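Side-chain contacts in heat shock protein, putative (Plasmodium falciparum, PDB 1Y6Z), which probably works as an ATP-dependent chaperone of the Hsp90 family that binds unfolded proteins, the chain described here being its middle domain: residues B[145-150]-B[173-178]; B[157-162]-B[240-245]; B[191-196]-B[228-233]. All blocks are in the same frame, centred on the assembly; numbering follows the deposited sequence.

Contact 1 of 3, residues B[145-150]-B[173-178]; sequences DKWTKF and ASLVEF
The indole of Trp147 turns an edge, not a face, to segment 173-178, and two oxygens lie against that edge in the ring plane: Glu177 OE2 and the backbone oxygen of Leu175. Trp147 NE1 donates to Glu177 OE2 at 3.1 Å, with an N-H...O angle of 156° and the acceptor almost exactly in the plane of the indole. The carboxylate is tilted 59° against the ring, so the N-H reaches OE2 from above the carboxylate plane. Further round the edge, Trp147 CZ2 stands 3.5 Å from Leu175 O. Leu175 crosses the ring at about a right angle, and its CD2 touches Trp147 CH2 at 4.0 Å. A chi1 of 178°, which swings CG of Trp147 to the side opposite its own amide nitrogen, turns the ring out toward Leu175 and Glu177. The other carboxylate oxygen is held too: a water donates to Glu177 OE1 at 3.1 Å and also bonds Thr148 OG1 at 2.8 Å. Two links from one helical turn, one direct and one through water, probably limit the rotation of this carboxylate.

The contact joins the first turn of helix 145-164 to the chain that leaves helix 169-173. Lys140 of helix 121-141 packs on both Trp147 and Leu175, while Phe178 pairs by its backbone with Thr188 and packs on helix 237-249.

Contact 2 of 3, residues B[157-162]-B[240-245]; sequences YLKIGV and EFCLSS
Lys159 and Cys242 mark the point where two helices run side by side in roughly the same direction, the axes of the two short segments 34° apart and 8.3 Å from each other at closest approach. The CA atoms of Lys159 and Cys242 are just 5.3 Å apart, consistent with the small side chain of Cys242 at this point. This is plain helix-helix packing inside an Hsp90 middle domain: helix 145-164 meets helix 237-249, the helix of a beta-alpha-beta crossover that leaves strand 231-234 and returns as strand 256-258, with strand 204-208 between them.

Cys242 carries most of the contact. Its CB lies 3.9 Å from Lys159 CB, and its SG, placed anti to the backbone N (chi1 174°), fits between the base of Lys159 and the branched end of Val162. On the lysine side, SG is 3.9 Å from Lys159 CG. Only the root of Lys159 takes part in this packing; the rest of its chain runs out extended and brings NZ to a salt bridge with Asp239, at the start of the same partner helix. One turn further along, Ser245 CB lies 4.1 Å from Val162 O. Ile172 and Ala173 of helix 169-173 pack on Val162, so a third helix joins this seam. Val162 lies against the sulfur with both methyls: CG1 approaches Cys242 SG to 3.9 Å and CG2 approaches the same SG to 4.1 Å.

Contact 3 of 3, residues B[191-196]-B[228-233]; sequences DSYIEN and NYDVLF
Tyr193, in the last turn of helix 190-195, faces Asp230 at the entry to strand 231-234, with their CA atoms 7.6 Å apart. Tyr193 does nearly all the work on the helix side. Its first torsion (chi1 -178°) puts the ring beside the carbonyl carbon, pointing across to the other segment, and so carries the hydroxyl to the main chain there. Tyr193 OH donates to Asp230 O at 2.5 Å, a short bond in which the donor sits 42° above the carbonyl plane. The same carbonyl oxygen lies at the edge of the ring, near its plane, with Asp230 O 3.3 Å from Tyr193 CE1. Val231 N is at this edge as well, 4.0 Å from Tyr193 CE1. The hydroxyl also accepts from the backbone N of Tyr205, with a weak third bond from Gln201, so this buried polar atom is well supplied with partners.

Strand 231-234 forms one margin of a parallel three-stranded sheet, hydrogen-bonded to strand 204-208 through Leu232, which pairs with Tyr205 and Ile207. Because Tyr205 also binds the phenol, the Tyr193 hydroxyl links the residue just before strand 231-234 to the neighbouring strand 204-208.

Along the CD1-CE1 side of the ring the contacts are apolar: Tyr193 CE1 touches Asp230 CB at 3.7 Å, and Leu232, slanting past the ring, brings CD2 to 3.6 Å from Tyr193 CD1. The Asp230 carboxylate turns back on the next residue's backbone: OD1 accepts from Val231 N at 2.8 Å, met from above the carboxylate plane with a bent N-H...O angle of 133°. Asp230 OD1 also takes the backbone N of Asn182, while Ser180 OG bonds Asp230 OD2.

Contacts 1 and 2 share helix 145-164, near its start and toward its end, with centres about 14 Å apart; along the chain their segments alternate. Phe150 and Leu175 both pack on Leu158, tying the two together. Contact 3 follows contact 1 in sequence, about 16 Å away between centres, and falls wholly between the two halves of contact 2, about 18 Å from it. Strand 231-234 runs on into helix 237-249, so contacts 2 and 3 are chain neighbours, and Phe178 packs against both Leu232 and Leu243. Contact 2 joins the helical middle of the domain to the part built on the parallel sheet, with contact 1 on the helical side and contact 3 on the sheet side.

Contact 1 of 3, residues B[145-150]-B[173-178]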
ATOM      1  N   ASP B 145      18.991   7.987  -7.122  1.00 45.83           N
ATOM      2  CA  ASP B 145      19.473   7.997  -8.499  1.00 44.96           C
ATOM      3  C   ASP B 145      18.888   6.819  -9.239  1.00 42.22           C
ATOM      4  O   ASP B 145      18.544   6.951 -10.401  1.00 42.08           O
ATOM      5  CB  ASP B 145      20.992   7.892  -8.573  1.00 46.08           C
ATOM      6  CG  ASP B 145      21.493   6.528  -8.124  1.00 50.74           C
ATOM      7  OD1 ASP B 145      21.046   6.062  -7.030  1.00 53.85           O
ATOM      8  OD2 ASP B 145      22.300   5.909  -8.876  1.00 52.74           O
ATOM      9  N   LYS B 146      18.824   5.662  -8.578  1.00 39.61           N
ATOM     10  CA  LYS B 146      18.223   4.478  -9.188  1.00 37.55           C
ATOM     11  C   LYS B 146      16.742   4.695  -9.514  1.00 34.59           C
ATOM     12  O   LYS B 146      16.267   4.222 -10.534  1.00 34.02           O
ATOM     13  CB  LYS B 146      18.429   3.241  -8.333  1.00 37.73           C
ATOM     14  CG  LYS B 146      19.797   2.610  -8.544  1.00 39.76           C
ATOM     15  CD  LYS B 146      20.041   1.441  -7.600  1.00 42.50           C
ATOM     16  CE  LYS B 146      19.301   0.189  -8.009  1.00 41.79           C
ATOM     17  NZ  LYS B 146      19.776  -0.926  -7.199  1.00 43.10           N
ATOM     18  N   TRP B 147      16.032   5.426  -8.652  1.00 33.12           N
ATOM     19  CA  TRP B 147      14.650   5.752  -8.912  1.00 29.64           C
ATOM     20  C   TRP B 147      14.480   6.634 -10.165  1.00 29.56           C
ATOM     21  O   TRP B 147      13.565   6.423 -10.968  1.00 25.02           O
ATOM     22  CB  TRP B 147      14.001   6.432  -7.691  1.00 29.04           C
ATOM     23  CG  TRP B 147      12.579   6.807  -7.977  1.00 28.09           C
ATOM     24  CD1 TRP B 147      12.062   8.067  -8.047  1.00 28.61           C
ATOM     25  CD2 TRP B 147      11.491   5.914  -8.210  1.00 27.08           C
ATOM     26  NE1 TRP B 147      10.726   8.022  -8.346  1.00 26.45           N
ATOM     27  CE2 TRP B 147      10.344   6.712  -8.456  1.00 26.15           C
ATOM     28  CE3 TRP B 147      11.381   4.515  -8.291  1.00 24.17           C
ATOM     29  CZ2 TRP B 147       9.103   6.169  -8.740  1.00 25.36           C
ATOM     30  CZ3 TRP B 147      10.140   3.976  -8.567  1.00 26.53           C
ATOM     31  CH2 TRP B 147       9.022   4.792  -8.782  1.00 27.06           C
ATOM     32  N   THR B 148      15.335   7.657 -10.321  1.00 30.56           N
ATOM     33  CA  THR B 148      15.204   8.499 -11.499  1.00 31.42           C
ATOM     34  C   THR B 148      15.500   7.719 -12.791  1.00 31.00           C
ATOM     35  O   THR B 148      14.799   7.895 -13.768  1.00 30.85           O
ATOM     36  CB  THR B 148      16.079   9.805 -11.418  1.00 33.58           C
ATOM     37  OG1 THR B 148      15.742  10.542 -10.242  1.00 31.67           O
ATOM     38  CG2 THR B 148      15.845  10.681 -12.662  1.00 31.98           C
ATOM     39  N   LYS B 149      16.518   6.861 -12.756  1.00 31.01           N
ATOM     40  CA  LYS B 149      16.826   5.856 -13.795  1.00 30.12           C
ATOM     41  C   LYS B 149      15.643   4.949 -14.123  1.00 27.87           C
ATOM     42  O   LYS B 149      15.246   4.826 -15.279  1.00 26.34           O
ATOM     43  CB  LYS B 149      17.952   4.967 -13.300  1.00 31.01           C
ATOM     44  CG  LYS B 149      18.487   4.031 -14.327  1.00 34.69           C
ATOM     45  CD  LYS B 149      19.693   3.332 -13.724  1.00 40.82           C
ATOM     46  CE  LYS B 149      20.868   3.448 -14.651  1.00 41.38           C
ATOM     47  NZ  LYS B 149      21.423   2.116 -14.931  1.00 44.89           N
ATOM     48  N   PHE B 150      15.044   4.367 -13.087  1.00 26.25           N
ATOM     49  CA  PHE B 150      13.811   3.611 -13.291  1.00 23.82           C
ATOM     50  C   PHE B 150      12.754   4.447 -14.052  1.00 23.58           C
ATOM     51  O   PHE B 150      12.218   4.002 -15.058  1.00 23.02           O
ATOM     52  CB  PHE B 150      13.270   3.075 -11.956  1.00 22.78           C
ATOM     53  CG  PHE B 150      11.938   2.425 -12.089  1.00 22.00           C
ATOM     54  CD1 PHE B 150      11.831   1.122 -12.603  1.00 21.73           C
ATOM     55  CD2 PHE B 150      10.779   3.114 -11.720  1.00 23.47           C
ATOM     56  CE1 PHE B 150      10.604   0.536 -12.770  1.00 22.16           C
ATOM     57  CE2 PHE B 150       9.542   2.547 -11.855  1.00 22.90           C
ATOM     58  CZ  PHE B 150       9.433   1.266 -12.398  1.00 20.47           C
ATOM     59  N   ALA B 173      -0.335   6.147  -9.960  1.00 23.20           N
ATOM     60  CA  ALA B 173      -0.358   7.611 -10.140  1.00 25.02           C
ATOM     61  C   ALA B 173       0.587   8.311  -9.159  1.00 24.30           C
ATOM     62  O   ALA B 173       1.250   9.303  -9.511  1.00 25.13           O
ATOM     63  CB  ALA B 173      -1.821   8.130  -9.978  1.00 25.39           C
ATOM     64  N   SER B 174       0.677   7.774  -7.945  1.00 23.60           N
ATOM     65  CA  SER B 174       1.554   8.311  -6.914  1.00 23.74           C
ATOM     66  C   SER B 174       3.052   8.207  -7.250  1.00 23.04           C
ATOM     67  O   SER B 174       3.891   8.871  -6.598  1.00 24.83           O
ATOM     68  CB  SER B 174       1.226   7.653  -5.551  1.00 21.82           C
ATOM     69  OG  SER B 174       1.731   6.360  -5.434  1.00 28.49           O
ATOM     70  N   LEU B 175       3.393   7.415  -8.277  1.00 23.90           N
ATOM     71  CA  LEU B 175       4.807   7.130  -8.659  1.00 22.47           C
ATOM     72  C   LEU B 175       5.307   7.963  -9.833  1.00 22.78           C
ATOM     73  O   LEU B 175       6.499   8.130  -9.961  1.00 22.47           O
ATOM     74  CB  LEU B 175       5.029   5.626  -9.024  1.00 21.76           C
ATOM     75  CG  LEU B 175       4.634   4.601  -7.906  1.00 23.68           C
ATOM     76  CD1 LEU B 175       4.612   3.103  -8.331  1.00 26.14           C
ATOM     77  CD2 LEU B 175       5.590   4.868  -6.718  1.00 24.11           C
ATOM     78  N   VAL B 176       4.385   8.391 -10.704  1.00 22.78           N
ATOM     79  CA  VAL B 176       4.730   9.039 -11.989  1.00 23.37           C
ATOM     80  C   VAL B 176       5.235  10.484 -11.657  1.00 23.96           C
ATOM     81  O   VAL B 176       4.860  11.024 -10.616  1.00 22.28           O
ATOM     82  CB  VAL B 176       3.536   9.043 -12.996  1.00 22.93           C
ATOM     83  CG1 VAL B 176       2.997   7.647 -13.349  1.00 23.05           C
ATOM     84  CG2 VAL B 176       2.382   9.879 -12.476  1.00 25.53           C
ATOM     85  N   GLU B 177       6.128  11.041 -12.507  1.00 23.65           N
ATOM     86  CA  GLU B 177       6.724  12.360 -12.294  1.00 25.79           C
ATOM     87  C   GLU B 177       6.714  13.180 -13.587  1.00 26.02           C
ATOM     88  O   GLU B 177       6.817  12.610 -14.697  1.00 25.04           O
ATOM     89  CB  GLU B 177       8.134  12.213 -11.687  1.00 24.41           C
ATOM     90  CG  GLU B 177       8.140  11.606 -10.275  1.00 25.13           C
ATOM     91  CD  GLU B 177       9.518  11.577  -9.635  1.00 28.74           C
ATOM     92  OE1 GLU B 177      10.467  12.167 -10.209  1.00 29.26           O
ATOM     93  OE2 GLU B 177       9.619  10.958  -8.555  1.00 29.45           O
ATOM     94  N   PHE B 178       6.551  14.505 -13.436  1.00 27.45           N
ATOM     95  CA  PHE B 178       6.467  15.440 -14.576  1.00 28.58           C
ATOM     96  C   PHE B 178       7.209  16.695 -14.228  1.00 28.65           C
ATOM     97  O   PHE B 178       7.305  17.081 -13.056  1.00 27.93           O
ATOM     98  CB  PHE B 178       5.018  15.862 -14.919  1.00 29.12           C
ATOM     99  CG  PHE B 178       4.101  14.717 -15.141  1.00 30.14           C
ATOM    100  CD1 PHE B 178       3.386  14.161 -14.084  1.00 29.26           C
ATOM    101  CD2 PHE B 178       3.971  14.148 -16.403  1.00 31.67           C
ATOM    102  CE1 PHE B 178       2.549  13.083 -14.268  1.00 29.16           C
ATOM    103  CE2 PHE B 178       3.107  13.053 -16.613  1.00 33.31           C
ATOM    104  CZ  PHE B 178       2.396  12.514 -15.531  1.00 30.34           C
TER
HETATM  105  O   HOH W   1      13.346  11.563  -9.256  1.00 42.63           O

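Contact 2 of 3, residues B[157-162]-B[240-245]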
ATOM      1  N   TYR B 157       5.717   3.166 -18.911  1.00 19.98           N
ATOM      2  CA  TYR B 157       4.817   2.020 -18.605  1.00 20.26           C
ATOM      3  C   TYR B 157       3.887   2.366 -17.431  1.00 20.20           C
ATOM      4  O   TYR B 157       2.737   2.011 -17.424  1.00 21.53           O
ATOM      5  CB  TYR B 157       5.616   0.749 -18.299  1.00 18.52           C
ATOM      6  CG  TYR B 157       6.229   0.220 -19.545  1.00 21.82           C
ATOM      7  CD1 TYR B 157       7.565   0.431 -19.825  1.00 25.63           C
ATOM      8  CD2 TYR B 157       5.449  -0.421 -20.480  1.00 23.45           C
ATOM      9  CE1 TYR B 157       8.128  -0.079 -21.052  1.00 26.25           C
ATOM     10  CE2 TYR B 157       6.005  -0.953 -21.712  1.00 25.95           C
ATOM     11  CZ  TYR B 157       7.315  -0.779 -21.978  1.00 27.07           C
ATOM     12  OH  TYR B 157       7.853  -1.208 -23.216  1.00 27.17           O
ATOM     13  N   LEU B 158       4.438   3.034 -16.456  1.00 21.63           N
ATOM     14  CA  LEU B 158       3.624   3.414 -15.270  1.00 24.12           C
ATOM     15  C   LEU B 158       2.512   4.367 -15.691  1.00 23.38           C
ATOM     16  O   LEU B 158       1.361   4.223 -15.263  1.00 23.87           O
ATOM     17  CB  LEU B 158       4.545   4.013 -14.232  1.00 23.29           C
ATOM     18  CG  LEU B 158       5.219   3.014 -13.282  1.00 27.86           C
ATOM     19  CD1 LEU B 158       6.158   1.989 -13.982  1.00 23.73           C
ATOM     20  CD2 LEU B 158       5.987   3.816 -12.181  1.00 26.30           C
ATOM     21  N   LYS B 159       2.838   5.275 -16.637  1.00 24.17           N
ATOM     22  CA  LYS B 159       1.870   6.282 -17.164  1.00 22.39           C
ATOM     23  C   LYS B 159       0.753   5.568 -17.848  1.00 23.22           C
ATOM     24  O   LYS B 159      -0.401   5.898 -17.626  1.00 20.62           O
ATOM     25  CB  LYS B 159       2.562   7.288 -18.076  1.00 22.93           C
ATOM     26  CG  LYS B 159       3.330   8.363 -17.303  1.00 25.13           C
ATOM     27  CD  LYS B 159       4.300   9.116 -18.237  1.00 27.36           C
ATOM     28  CE  LYS B 159       5.275   9.983 -17.474  1.00 30.03           C
ATOM     29  NZ  LYS B 159       6.394  10.334 -18.477  1.00 30.99           N
ATOM     30  N   ILE B 160       1.095   4.522 -18.621  1.00 24.07           N
ATOM     31  CA  ILE B 160       0.068   3.642 -19.241  1.00 24.54           C
ATOM     32  C   ILE B 160      -0.731   2.887 -18.166  1.00 23.80           C
ATOM     33  O   ILE B 160      -1.948   2.751 -18.286  1.00 24.75           O
ATOM     34  CB  ILE B 160       0.689   2.690 -20.267  1.00 25.13           C
ATOM     35  CG1 ILE B 160       1.112   3.470 -21.517  1.00 27.98           C
ATOM     36  CG2 ILE B 160      -0.302   1.529 -20.690  1.00 26.81           C
ATOM     37  CD1 ILE B 160       2.291   2.800 -22.179  1.00 37.08           C
ATOM     38  N   GLY B 161      -0.050   2.415 -17.123  1.00 22.52           N
ATOM     39  CA  GLY B 161      -0.751   1.796 -15.986  1.00 22.31           C
ATOM     40  C   GLY B 161      -1.847   2.680 -15.377  1.00 22.47           C
ATOM     41  O   GLY B 161      -2.954   2.193 -15.070  1.00 23.49           O
ATOM     42  N   VAL B 162      -1.520   3.955 -15.188  1.00 24.08           N
ATOM     43  CA  VAL B 162      -2.487   4.984 -14.712  1.00 26.90           C
ATOM     44  C   VAL B 162      -3.742   5.056 -15.627  1.00 27.99           C
ATOM     45  O   VAL B 162      -4.901   5.159 -15.131  1.00 27.89           O
ATOM     46  CB  VAL B 162      -1.831   6.389 -14.606  1.00 27.03           C
ATOM     47  CG1 VAL B 162      -2.909   7.469 -14.325  1.00 30.27           C
ATOM     48  CG2 VAL B 162      -0.705   6.415 -13.547  1.00 26.33           C
ATOM     49  N   GLU B 240       0.202  13.010 -21.830  1.00 39.36           N
ATOM     50  CA  GLU B 240      -1.136  13.502 -22.132  1.00 39.50           C
ATOM     51  C   GLU B 240      -2.275  12.540 -21.787  1.00 38.87           C
ATOM     52  O   GLU B 240      -3.202  12.935 -21.097  1.00 38.12           O
ATOM     53  CB  GLU B 240      -1.190  13.998 -23.593  1.00 40.64           C
ATOM     54  CG  GLU B 240      -2.377  14.886 -23.933  1.00 44.40           C
ATOM     55  CD  GLU B 240      -2.292  16.261 -23.290  1.00 52.62           C
ATOM     56  OE1 GLU B 240      -3.301  16.674 -22.657  1.00 52.92           O
ATOM     57  OE2 GLU B 240      -1.220  16.924 -23.417  1.00 54.81           O
ATOM     58  N   PHE B 241      -2.204  11.274 -22.220  1.00 38.87           N
ATOM     59  CA  PHE B 241      -3.227  10.302 -21.792  1.00 39.43           C
ATOM     60  C   PHE B 241      -3.178  10.020 -20.308  1.00 37.06           C
ATOM     61  O   PHE B 241      -4.203   9.660 -19.724  1.00 37.58           O
ATOM     62  CB  PHE B 241      -3.131   8.967 -22.519  1.00 41.35           C
ATOM     63  CG  PHE B 241      -3.674   9.004 -23.912  1.00 46.52           C
ATOM     64  CD1 PHE B 241      -5.044   9.180 -24.137  1.00 50.52           C
ATOM     65  CD2 PHE B 241      -2.815   8.878 -25.005  1.00 52.49           C
ATOM     66  CE1 PHE B 241      -5.564   9.240 -25.438  1.00 52.84           C
ATOM     67  CE2 PHE B 241      -3.320   8.922 -26.320  1.00 53.01           C
ATOM     68  CZ  PHE B 241      -4.706   9.106 -26.535  1.00 49.39           C
ATOM     69  N   CYS B 242      -1.988  10.100 -19.725  1.00 35.53           N
ATOM     70  CA  CYS B 242      -1.848   9.814 -18.299  1.00 34.70           C
ATOM     71  C   CYS B 242      -2.608  10.886 -17.528  1.00 34.93           C
ATOM     72  O   CYS B 242      -3.505  10.607 -16.718  1.00 33.14           O
ATOM     73  CB  CYS B 242      -0.381   9.818 -17.873  1.00 35.19           C
ATOM     74  SG  CYS B 242      -0.134   9.622 -16.041  1.00 32.48           S
ATOM     75  N   LEU B 243      -2.215  12.117 -17.810  1.00 36.13           N
ATOM     76  CA  LEU B 243      -2.832  13.289 -17.145  1.00 38.02           C
ATOM     77  C   LEU B 243      -4.340  13.386 -17.362  1.00 39.17           C
ATOM     78  O   LEU B 243      -5.053  13.599 -16.408  1.00 41.22           O
ATOM     79  CB  LEU B 243      -2.094  14.578 -17.487  1.00 36.80           C
ATOM     80  CG  LEU B 243      -0.762  14.567 -16.748  1.00 34.55           C
ATOM     81  CD1 LEU B 243       0.268  15.530 -17.328  1.00 31.86           C
ATOM     82  CD2 LEU B 243      -1.053  14.875 -15.284  1.00 30.64           C
ATOM     83  N   SER B 244      -4.822  13.130 -18.573  1.00 41.34           N
ATOM     84  CA  SER B 244      -6.279  13.108 -18.845  1.00 42.43           C
ATOM     85  C   SER B 244      -7.075  12.005 -18.141  1.00 43.66           C
ATOM     86  O   SER B 244      -8.281  12.134 -17.910  1.00 43.71           O
ATOM     87  CB  SER B 244      -6.522  13.002 -20.346  1.00 43.18           C
ATOM     88  OG  SER B 244      -7.519  11.999 -20.557  1.00 44.83           O
ATOM     89  N   SER B 245      -6.430  10.880 -17.818  1.00 42.95           N
ATOM     90  CA  SER B 245      -7.125   9.848 -17.038  1.00 43.45           C
ATOM     91  C   SER B 245      -7.329  10.246 -15.578  1.00 43.12           C
ATOM     92  O   SER B 245      -8.245   9.771 -14.919  1.00 43.49           O
ATOM     93  CB  SER B 245      -6.343   8.528 -17.078  1.00 44.00           C
ATOM     94  OG  SER B 245      -6.253   8.090 -18.410  1.00 44.43           O
TER

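Contact 3 of 3, residues B[191-196]-B[228-233]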
ATOM      1  N   ASP B 191       2.233  14.081  -5.305  1.00 27.02           N
ATOM      2  CA  ASP B 191       2.019  14.394  -3.881  1.00 29.43           C
ATOM      3  C   ASP B 191       2.820  15.642  -3.476  1.00 29.62           C
ATOM      4  O   ASP B 191       2.361  16.428  -2.639  1.00 31.82           O
ATOM      5  CB  ASP B 191       2.407  13.207  -3.005  1.00 29.92           C
ATOM      6  CG  ASP B 191       1.492  11.995  -3.202  1.00 32.13           C
ATOM      7  OD1 ASP B 191       1.984  10.895  -2.942  1.00 36.05           O
ATOM      8  OD2 ASP B 191       0.283  12.097  -3.567  1.00 35.51           O
ATOM      9  N   SER B 192       3.981  15.833  -4.079  1.00 29.17           N
ATOM     10  CA  SER B 192       4.790  16.991  -3.816  1.00 31.47           C
ATOM     11  C   SER B 192       4.130  18.239  -4.402  1.00 31.81           C
ATOM     12  O   SER B 192       4.153  19.289  -3.762  1.00 31.40           O
ATOM     13  CB  SER B 192       6.207  16.856  -4.345  1.00 31.60           C
ATOM     14  OG  SER B 192       6.902  15.792  -3.718  1.00 35.13           O
ATOM     15  N   TYR B 193       3.537  18.099  -5.588  1.00 31.91           N
ATOM     16  CA  TYR B 193       2.711  19.165  -6.143  1.00 33.03           C
ATOM     17  C   TYR B 193       1.601  19.528  -5.168  1.00 33.86           C
ATOM     18  O   TYR B 193       1.394  20.710  -4.901  1.00 33.31           O
ATOM     19  CB  TYR B 193       2.133  18.813  -7.519  1.00 32.11           C
ATOM     20  CG  TYR B 193       1.291  19.901  -8.192  1.00 30.92           C
ATOM     21  CD1 TYR B 193       1.745  20.565  -9.331  1.00 26.11           C
ATOM     22  CD2 TYR B 193       0.027  20.234  -7.705  1.00 30.72           C
ATOM     23  CE1 TYR B 193       0.957  21.515  -9.972  1.00 30.09           C
ATOM     24  CE2 TYR B 193      -0.735  21.221  -8.309  1.00 34.26           C
ATOM     25  CZ  TYR B 193      -0.274  21.857  -9.430  1.00 31.07           C
ATOM     26  OH  TYR B 193      -1.094  22.823 -10.009  1.00 35.36           O
ATOM     27  N   ILE B 194       0.850  18.527  -4.712  1.00 34.92           N
ATOM     28  CA  ILE B 194      -0.245  18.740  -3.772  1.00 36.50           C
ATOM     29  C   ILE B 194       0.231  19.509  -2.523  1.00 38.97           C
ATOM     30  O   ILE B 194      -0.424  20.462  -2.105  1.00 38.08           O
ATOM     31  CB  ILE B 194      -0.925  17.414  -3.352  1.00 36.47           C
ATOM     32  CG1 ILE B 194      -1.757  16.860  -4.523  1.00 36.35           C
ATOM     33  CG2 ILE B 194      -1.810  17.637  -2.087  1.00 35.28           C
ATOM     34  CD1 ILE B 194      -2.263  15.436  -4.360  1.00 33.97           C
ATOM     35  N   GLU B 195       1.378  19.084  -1.974  1.00 40.86           N
ATOM     36  CA  GLU B 195       2.091  19.704  -0.840  1.00 42.95           C
ATOM     37  C   GLU B 195       2.335  21.198  -1.041  1.00 42.31           C
ATOM     38  O   GLU B 195       2.230  21.999  -0.105  1.00 42.83           O
ATOM     39  CB  GLU B 195       3.422  18.941  -0.621  1.00 42.62           C
ATOM     40  CG  GLU B 195       4.692  19.766  -0.333  1.00 46.03           C
ATOM     41  CD  GLU B 195       6.046  18.998  -0.516  1.00 47.17           C
ATOM     42  OE1 GLU B 195       7.036  19.637  -0.931  1.00 53.50           O
ATOM     43  OE2 GLU B 195       6.156  17.779  -0.226  1.00 53.35           O
ATOM     44  N   ASN B 196       2.647  21.555  -2.278  1.00 41.75           N
ATOM     45  CA  ASN B 196       3.040  22.905  -2.639  1.00 41.01           C
ATOM     46  C   ASN B 196       1.890  23.793  -3.094  1.00 39.22           C
ATOM     47  O   ASN B 196       2.125  24.904  -3.511  1.00 39.59           O
ATOM     48  CB  ASN B 196       4.147  22.863  -3.695  1.00 41.10           C
ATOM     49  CG  ASN B 196       5.499  22.580  -3.100  1.00 45.58           C
ATOM     50  OD1 ASN B 196       5.915  23.258  -2.149  1.00 47.99           O
ATOM     51  ND2 ASN B 196       6.198  21.564  -3.637  1.00 45.29           N
ATOM     52  N   ASN B 228       0.323  32.467  -9.215  1.00 36.30           N
ATOM     53  CA  ASN B 228       1.500  31.765  -8.694  1.00 37.58           C
ATOM     54  C   ASN B 228       1.218  30.277  -8.447  1.00 36.68           C
ATOM     55  O   ASN B 228       1.703  29.684  -7.471  1.00 37.47           O
ATOM     56  CB  ASN B 228       1.982  32.425  -7.405  1.00 38.73           C
ATOM     57  CG  ASN B 228       2.548  33.828  -7.648  1.00 42.52           C
ATOM     58  OD1 ASN B 228       3.611  33.974  -8.254  1.00 45.42           O
ATOM     59  ND2 ASN B 228       1.805  34.856  -7.222  1.00 42.72           N
ATOM     60  N   TYR B 229       0.363  29.701  -9.272  1.00 36.68           N
ATOM     61  CA  TYR B 229       0.074  28.258  -9.162  1.00 36.24           C
ATOM     62  C   TYR B 229       1.139  27.498  -9.963  1.00 35.62           C
ATOM     63  O   TYR B 229       1.609  27.996 -11.007  1.00 34.93           O
ATOM     64  CB  TYR B 229      -1.331  27.936  -9.664  1.00 36.84           C
ATOM     65  CG  TYR B 229      -2.477  28.405  -8.781  1.00 36.57           C
ATOM     66  CD1 TYR B 229      -2.243  29.002  -7.532  1.00 36.08           C
ATOM     67  CD2 TYR B 229      -3.802  28.261  -9.214  1.00 37.07           C
ATOM     68  CE1 TYR B 229      -3.300  29.436  -6.725  1.00 35.60           C
ATOM     69  CE2 TYR B 229      -4.890  28.681  -8.402  1.00 35.93           C
ATOM     70  CZ  TYR B 229      -4.622  29.268  -7.171  1.00 38.89           C
ATOM     71  OH  TYR B 229      -5.665  29.687  -6.368  1.00 40.72           O
ATOM     72  N   ASP B 230       1.556  26.313  -9.489  1.00 34.18           N
ATOM     73  CA  ASP B 230       2.374  25.465 -10.355  1.00 32.89           C
ATOM     74  C   ASP B 230       1.494  24.776 -11.382  1.00 31.44           C
ATOM     75  O   ASP B 230       0.298  24.564 -11.155  1.00 30.53           O
ATOM     76  CB  ASP B 230       3.229  24.453  -9.553  1.00 32.50           C
ATOM     77  CG  ASP B 230       4.407  23.881 -10.381  1.00 35.16           C
ATOM     78  OD1 ASP B 230       4.718  24.424 -11.454  1.00 35.09           O
ATOM     79  OD2 ASP B 230       5.046  22.895  -9.929  1.00 37.26           O
ATOM     80  N   VAL B 231       2.107  24.420 -12.512  1.00 30.82           N
ATOM     81  CA  VAL B 231       1.464  23.695 -13.579  1.00 29.71           C
ATOM     82  C   VAL B 231       2.444  22.642 -14.086  1.00 28.60           C
ATOM     83  O   VAL B 231       3.589  22.935 -14.419  1.00 27.66           O
ATOM     84  CB  VAL B 231       1.107  24.610 -14.773  1.00 30.29           C
ATOM     85  CG1 VAL B 231       0.519  23.816 -15.939  1.00 29.97           C
ATOM     86  CG2 VAL B 231       0.093  25.636 -14.343  1.00 32.34           C
ATOM     87  N   LEU B 232       1.963  21.408 -14.180  1.00 29.88           N
ATOM     88  CA  LEU B 232       2.787  20.321 -14.732  1.00 29.18           C
ATOM     89  C   LEU B 232       2.816  20.379 -16.244  1.00 30.98           C
ATOM     90  O   LEU B 232       1.850  20.823 -16.865  1.00 30.82           O
ATOM     91  CB  LEU B 232       2.182  18.968 -14.367  1.00 27.90           C
ATOM     92  CG  LEU B 232       1.822  18.827 -12.897  1.00 27.09           C
ATOM     93  CD1 LEU B 232       0.835  17.617 -12.776  1.00 27.82           C
ATOM     94  CD2 LEU B 232       3.133  18.706 -12.137  1.00 26.40           C
ATOM     95  N   PHE B 233       3.890  19.862 -16.829  1.00 32.73           N
ATOM     96  CA  PHE B 233       3.989  19.786 -18.285  1.00 35.30           C
ATOM     97  C   PHE B 233       3.708  18.382 -18.848  1.00 37.11           C
ATOM     98  O   PHE B 233       4.312  17.395 -18.412  1.00 37.06           O
ATOM     99  CB  PHE B 233       5.387  20.230 -18.722  1.00 36.05           C
ATOM    100  CG  PHE B 233       5.771  21.639 -18.288  1.00 37.99           C
ATOM    101  CD1 PHE B 233       7.102  21.949 -18.031  1.00 38.55           C
ATOM    102  CD2 PHE B 233       4.808  22.644 -18.142  1.00 40.91           C
ATOM    103  CE1 PHE B 233       7.473  23.254 -17.635  1.00 41.27           C
ATOM    104  CE2 PHE B 233       5.167  23.952 -17.733  1.00 39.65           C
ATOM    105  CZ  PHE B 233       6.475  24.249 -17.482  1.00 39.54           C
TER